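Local coordinates for protein 30kLP (Treponema pallidum, PDB 3K8G) that might take part in ligand transport at the outer membrane, alters membrane permeability at acidic pH, and makes lipid vesicles more permeable in its non-lipidated form, at residues Gly59-Phe62 with Glu67-Leu70; Ser35-Asn40 with Val251-Tyr256. All blocks are in the same frame, centred on the assembly; numbering follows the deposited sequence.

Contact 1 (Gly59-Phe62 with Glu67-Leu70); sequences GAFF and EFRL
Ala60 and Arg69 face each other as a hydrogen-bonded pair of an antiparallel beta hairpin, a worked example of how adjacent strands give each face of a sheet its own chemistry. Arg69 N reaches Ala60 O at 2.8 Å, Phe62 N reaches Glu67 O at 2.9 Å, and each pair is closed by a return bond. Phe61 and Phe68 form the non-hydrogen-bonded pair between them, and Gly59 and Leu70 another beyond Ala60.

Ionic and pi interactions dominate the face carrying Phe62, Glu67 and Arg69. With Arg69 CG anti to the carbonyl carbon (chi1 -56°), the chain runs extended from CG to NE and carries the guanidinium across to the Phe62 ring. There it lies flat, planes 19° apart, with Arg69 CZ 3.7 Å from the ring centroid, a cation-pi stack. Arg69 holds Glu67 side-on in a salt bridge, NE meeting OE1 at 3.0 Å in the guanidinium plane but from above the carboxylate, and NH2 bonding OE2. Both bonds fix the rotation of the guanidinium against the ring, while Ser65 and Glu128 N also bind the carboxylate and Val15 O takes Arg69 NH1.

The other face is apolar. Phe61 CB sits over the Phe68 ring, 4.2 Å from its centroid, and the rings meet obliquely at 46°.

Strand 21-26 flanks the hairpin beyond Gly59-Phe62, and strand 117-123 beyond Glu67-Leu70, so it is an internal part of the half-barrel wall.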
loop_
_atom_site.group_PDB
_atom_site.type_symbol
_atom_site.label_atom_id
_atom_site.label_comp_id
_atom_site.label_asym_id
_atom_site.label_seq_id
_atom_site.Cartn_x
_atom_site.Cartn_y
_atom_site.Cartn_z
ATOM N N GLY A 59 2.792 -1.082 -3.170
ATOM C CA GLY A 59 2.699 0.356 -3.096
ATOM C C GLY A 59 3.752 0.941 -2.162
ATOM O O GLY A 59 4.201 0.290 -1.237
ATOM N N ALA A 60 4.075 2.204 -2.393
ATOM C CA ALA A 60 4.962 2.963 -1.515
ATOM C C ALA A 60 4.360 4.387 -1.405
ATOM O O ALA A 60 3.996 4.996 -2.429
ATOM C CB ALA A 60 6.350 3.013 -2.091
ATOM N N PHE A 61 4.209 4.870 -0.175
ATOM C CA PHE A 61 3.787 6.271 0.057
ATOM C C PHE A 61 4.969 7.117 0.553
ATOM O O PHE A 61 5.671 6.714 1.501
ATOM C CB PHE A 61 2.685 6.319 1.122
ATOM C CG PHE A 61 2.386 7.731 1.573
ATOM C CD1 PHE A 61 1.783 8.618 0.706
ATOM C CD2 PHE A 61 2.759 8.159 2.830
ATOM C CE1 PHE A 61 1.516 9.948 1.114
ATOM C CE2 PHE A 61 2.511 9.470 3.233
ATOM C CZ PHE A 61 1.890 10.356 2.352
ATOM N N PHE A 62 5.177 8.276 -0.073
ATOM C CA PHE A 62 6.256 9.205 0.302
ATOM C C PHE A 62 5.676 10.501 0.854
ATOM O O PHE A 62 5.049 11.254 0.120
ATOM C CB PHE A 62 7.143 9.509 -0.924
ATOM C CG PHE A 62 7.825 8.294 -1.490
ATOM C CD1 PHE A 62 9.158 8.033 -1.164
ATOM C CD2 PHE A 62 7.151 7.424 -2.335
ATOM C CE1 PHE A 62 9.820 6.920 -1.674
ATOM C CE2 PHE A 62 7.798 6.282 -2.830
ATOM C CZ PHE A 62 9.145 6.059 -2.494
ATOM N N GLU A 67 2.943 11.479 -2.316
ATOM C CA GLU A 67 2.619 10.690 -3.495
ATOM C C GLU A 67 2.551 9.238 -3.128
ATOM O O GLU A 67 3.245 8.816 -2.195
ATOM C CB GLU A 67 3.715 10.853 -4.550
ATOM C CG GLU A 67 5.130 10.526 -4.028
ATOM C CD GLU A 67 6.205 10.522 -5.117
ATOM O OE1 GLU A 67 5.937 10.040 -6.220
ATOM O OE2 GLU A 67 7.286 11.079 -4.892
ATOM N N PHE A 68 1.757 8.478 -3.877
ATOM C CA PHE A 68 1.804 7.020 -3.815
ATOM C C PHE A 68 2.379 6.546 -5.136
ATOM O O PHE A 68 2.065 7.113 -6.194
ATOM C CB PHE A 68 0.383 6.439 -3.713
ATOM C CG PHE A 68 -0.216 6.474 -2.334
ATOM C CD1 PHE A 68 -0.099 5.370 -1.485
ATOM C CD2 PHE A 68 -1.012 7.551 -1.928
ATOM C CE1 PHE A 68 -0.715 5.351 -0.208
ATOM C CE2 PHE A 68 -1.635 7.546 -0.647
ATOM C CZ PHE A 68 -1.465 6.448 0.210
ATOM N N ARG A 69 3.223 5.513 -5.090
ATOM C CA ARG A 69 3.696 4.872 -6.303
ATOM C C ARG A 69 3.267 3.451 -6.200
ATOM O O ARG A 69 3.514 2.826 -5.168
ATOM C CB ARG A 69 5.213 4.933 -6.389
ATOM C CG ARG A 69 5.766 6.396 -6.311
ATOM C CD ARG A 69 7.285 6.403 -6.600
ATOM N NE ARG A 69 7.842 7.666 -6.101
ATOM C CZ ARG A 69 9.059 7.802 -5.601
ATOM N NH1 ARG A 69 9.894 6.753 -5.535
ATOM N NH2 ARG A 69 9.445 8.985 -5.158
ATOM N N LEU A 70 2.651 2.932 -7.266
ATOM C CA LEU A 70 2.014 1.623 -7.207
ATOM C C LEU A 70 2.457 0.794 -8.394
ATOM O O LEU A 70 2.577 1.275 -9.512
ATOM C CB LEU A 70 0.473 1.755 -7.244
ATOM C CG LEU A 70 -0.126 2.686 -6.180
ATOM C CD1 LEU A 70 -1.494 3.189 -6.564
ATOM C CD2 LEU A 70 -0.142 1.921 -4.845
#

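Contact 2 (Ser35-Asn40 with Val251-Tyr256); sequences SRIIEN and VISSLY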
loop_
_atom_site.group_PDB
_atom_site.type_symbol
_atom_site.label_atom_id
_atom_site.label_comp_id
_atom_site.label_asym_id
_atom_site.label_seq_id
_atom_site.Cartn_x
_atom_site.Cartn_y
_atom_site.Cartn_z
ATOM N N SER A 35 -11.450 -0.976 -3.564
ATOM C CA SER A 35 -12.443 -0.090 -4.161
ATOM C C SER A 35 -12.650 1.151 -3.321
ATOM O O SER A 35 -12.654 2.249 -3.860
ATOM C CB SER A 35 -13.783 -0.810 -4.380
ATOM O OG SER A 35 -13.669 -1.675 -5.498
ATOM N N ARG A 36 -12.824 0.979 -2.008
ATOM C CA ARG A 36 -13.052 2.112 -1.105
ATOM C C ARG A 36 -11.872 3.077 -1.062
ATOM O O ARG A 36 -12.055 4.299 -1.045
ATOM C CB ARG A 36 -13.324 1.634 0.318
ATOM C CG ARG A 36 -14.646 0.951 0.512
ATOM C CD ARG A 36 -14.793 0.497 1.969
ATOM N NE ARG A 36 -16.145 -0.006 2.224
ATOM C CZ ARG A 36 -17.168 0.745 2.627
ATOM N NH1 ARG A 36 -17.007 2.046 2.845
ATOM N NH2 ARG A 36 -18.358 0.184 2.820
ATOM N N ILE A 37 -10.659 2.539 -1.014
ATOM C CA ILE A 37 -9.485 3.413 -1.035
ATOM C C ILE A 37 -9.449 4.225 -2.319
ATOM O O ILE A 37 -9.270 5.442 -2.281
ATOM C CB ILE A 37 -8.180 2.625 -0.862
ATOM C CG1 ILE A 37 -8.148 1.976 0.516
ATOM C CG2 ILE A 37 -6.945 3.557 -1.059
ATOM C CD1 ILE A 37 -7.115 0.889 0.641
ATOM N N ILE A 38 -9.662 3.559 -3.452
ATOM C CA ILE A 38 -9.653 4.257 -4.740
ATOM C C ILE A 38 -10.692 5.378 -4.771
ATOM O O ILE A 38 -10.371 6.516 -5.142
ATOM C CB ILE A 38 -9.857 3.283 -5.904
ATOM C CG1 ILE A 38 -8.595 2.440 -6.098
ATOM C CG2 ILE A 38 -10.303 4.029 -7.208
ATOM C CD1 ILE A 38 -8.787 1.323 -7.091
ATOM N N GLU A 39 -11.919 5.052 -4.348
ATOM C CA GLU A 39 -13.010 6.015 -4.244
ATOM C C GLU A 39 -12.661 7.265 -3.451
ATOM O O GLU A 39 -13.022 8.365 -3.862
ATOM C CB GLU A 39 -14.239 5.376 -3.588
ATOM C CG GLU A 39 -14.961 4.382 -4.439
ATOM C CD GLU A 39 -16.156 3.821 -3.720
ATOM O OE1 GLU A 39 -17.058 4.624 -3.400
ATOM O OE2 GLU A 39 -16.183 2.597 -3.462
ATOM N N ASN A 40 -11.987 7.083 -2.311
ATOM C CA ASN A 40 -11.558 8.194 -1.459
ATOM C C ASN A 40 -10.603 9.174 -2.168
ATOM O O ASN A 40 -10.439 10.311 -1.715
ATOM C CB ASN A 40 -10.857 7.666 -0.200
ATOM C CG ASN A 40 -11.801 6.929 0.771
ATOM O OD1 ASN A 40 -13.026 7.014 0.676
ATOM N ND2 ASN A 40 -11.206 6.222 1.735
ATOM N N VAL A 251 -8.249 5.111 7.127
ATOM C CA VAL A 251 -6.885 5.140 7.711
ATOM C C VAL A 251 -5.793 5.191 6.622
ATOM O O VAL A 251 -4.862 6.016 6.668
ATOM C CB VAL A 251 -6.656 3.933 8.690
ATOM C CG1 VAL A 251 -5.179 3.782 9.056
ATOM C CG2 VAL A 251 -7.505 4.098 9.959
ATOM N N ILE A 252 -5.902 4.321 5.625
ATOM C CA ILE A 252 -4.927 4.318 4.538
ATOM C C ILE A 252 -4.984 5.575 3.640
ATOM O O ILE A 252 -3.947 6.118 3.232
ATOM C CB ILE A 252 -5.076 3.027 3.693
ATOM C CG1 ILE A 252 -4.689 1.816 4.565
ATOM C CG2 ILE A 252 -4.250 3.128 2.426
ATOM C CD1 ILE A 252 -4.918 0.457 3.929
ATOM N N SER A 253 -6.203 6.010 3.328
ATOM C CA SER A 253 -6.460 7.181 2.504
ATOM C C SER A 253 -5.905 8.425 3.158
ATOM O O SER A 253 -5.366 9.295 2.480
ATOM C CB SER A 253 -7.978 7.367 2.346
ATOM O OG SER A 253 -8.493 6.393 1.474
ATOM N N SER A 254 -6.012 8.488 4.479
ATOM C CA SER A 254 -5.620 9.667 5.242
ATOM C C SER A 254 -4.107 9.952 5.223
ATOM O O SER A 254 -3.684 10.987 5.732
ATOM C CB SER A 254 -6.102 9.560 6.684
ATOM O OG SER A 254 -5.297 8.637 7.395
ATOM N N LEU A 255 -3.302 9.032 4.678
ATOM C CA LEU A 255 -1.864 9.285 4.469
ATOM C C LEU A 255 -1.675 10.471 3.522
ATOM O O LEU A 255 -0.771 11.299 3.699
ATOM C CB LEU A 255 -1.176 8.029 3.883
ATOM C CG LEU A 255 -0.963 6.834 4.830
ATOM C CD1 LEU A 255 -0.488 5.551 4.106
ATOM C CD2 LEU A 255 0.035 7.232 5.958
ATOM N N TYR A 256 -2.528 10.522 2.496
ATOM C CA TYR A 256 -2.507 11.564 1.491
ATOM C C TYR A 256 -3.506 12.658 1.883
ATOM O O TYR A 256 -4.643 12.357 2.234
ATOM C CB TYR A 256 -2.888 10.996 0.118
ATOM C CG TYR A 256 -2.862 12.049 -0.976
ATOM C CD1 TYR A 256 -1.665 12.482 -1.504
ATOM C CD2 TYR A 256 -4.043 12.630 -1.456
ATOM C CE1 TYR A 256 -1.621 13.450 -2.489
ATOM C CE2 TYR A 256 -4.009 13.605 -2.463
ATOM C CZ TYR A 256 -2.784 14.002 -2.976
ATOM O OH TYR A 256 -2.696 14.969 -3.961
#
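Ser253 OG is gripped by two groups: Asn40 ND2 donates to it across the contact at 2.7 Å, and Ala249 O, one turn back in its own helix, forms a second hydrogen bond with it. Here two amphipathic helices, 31-41 and 245-253, meet near their C-terminal ends beside the beta half-barrel, an instance of a polar link set next to apolar packing. The N-H...O bond from the Asn40 amide is nearly straight, 164° at the hydrogen, and Ser253 OG lies in the plane of that amide. With Asn40 CG anti to the carbonyl carbon (chi1 -68°), the amide edge is brought up to the hydroxyl, with Asn40 CB 3.2 Å from Ser253 OG. Asn40 is exposed whereas Ser253 is buried, so the bond spans the border between solvent and interior.

One turn earlier on the first helix, Ile37 supplies the apolar half. Its CD1 touches both branches of Ile252, lying 4.0 Å from Ile252 CD1 and 4.1 Å from Ile252 CG2, while its other branch, CG2, faces Ser253 OG. Phe25 of strand 21-26 touches both isoleucines. His41 NE2 adds a further tie to Ser253 O, just beyond Asn40.

These helices are among those proposed to move when the hydrophobic cavity opens, and the small interface, 181 Å² in all, joins two of the mobile parts to each other. From Ser253 to Tyr256 the chain makes a type I turn; within it Ser254 OG, also hydrogen-bonded to Lys175 NZ, donates to Val251 O at 2.8 Å.

In the fold
The centres of the two contacts lie 12 Å apart, and contact 1 is nested along the chain within the long loop that contact 2 closes: helix 31-41 precedes the hairpin, while 251-256 belongs to the C-terminal end. They also touch directly. Phe68 CE2 comes within 3.7 Å of Tyr256 CB, and its ring also packs against Leu255, so the apolar face of the hairpin receives the turn at the end of the amphipathic segment, 253-256. Strand 21-26 is shared, bonding to 59-62 while touching Ile37 and Ile252. The end of the modelled chain, which includes part of one of the helices that move when the cavity opens, thus lies against the half-barrel wall.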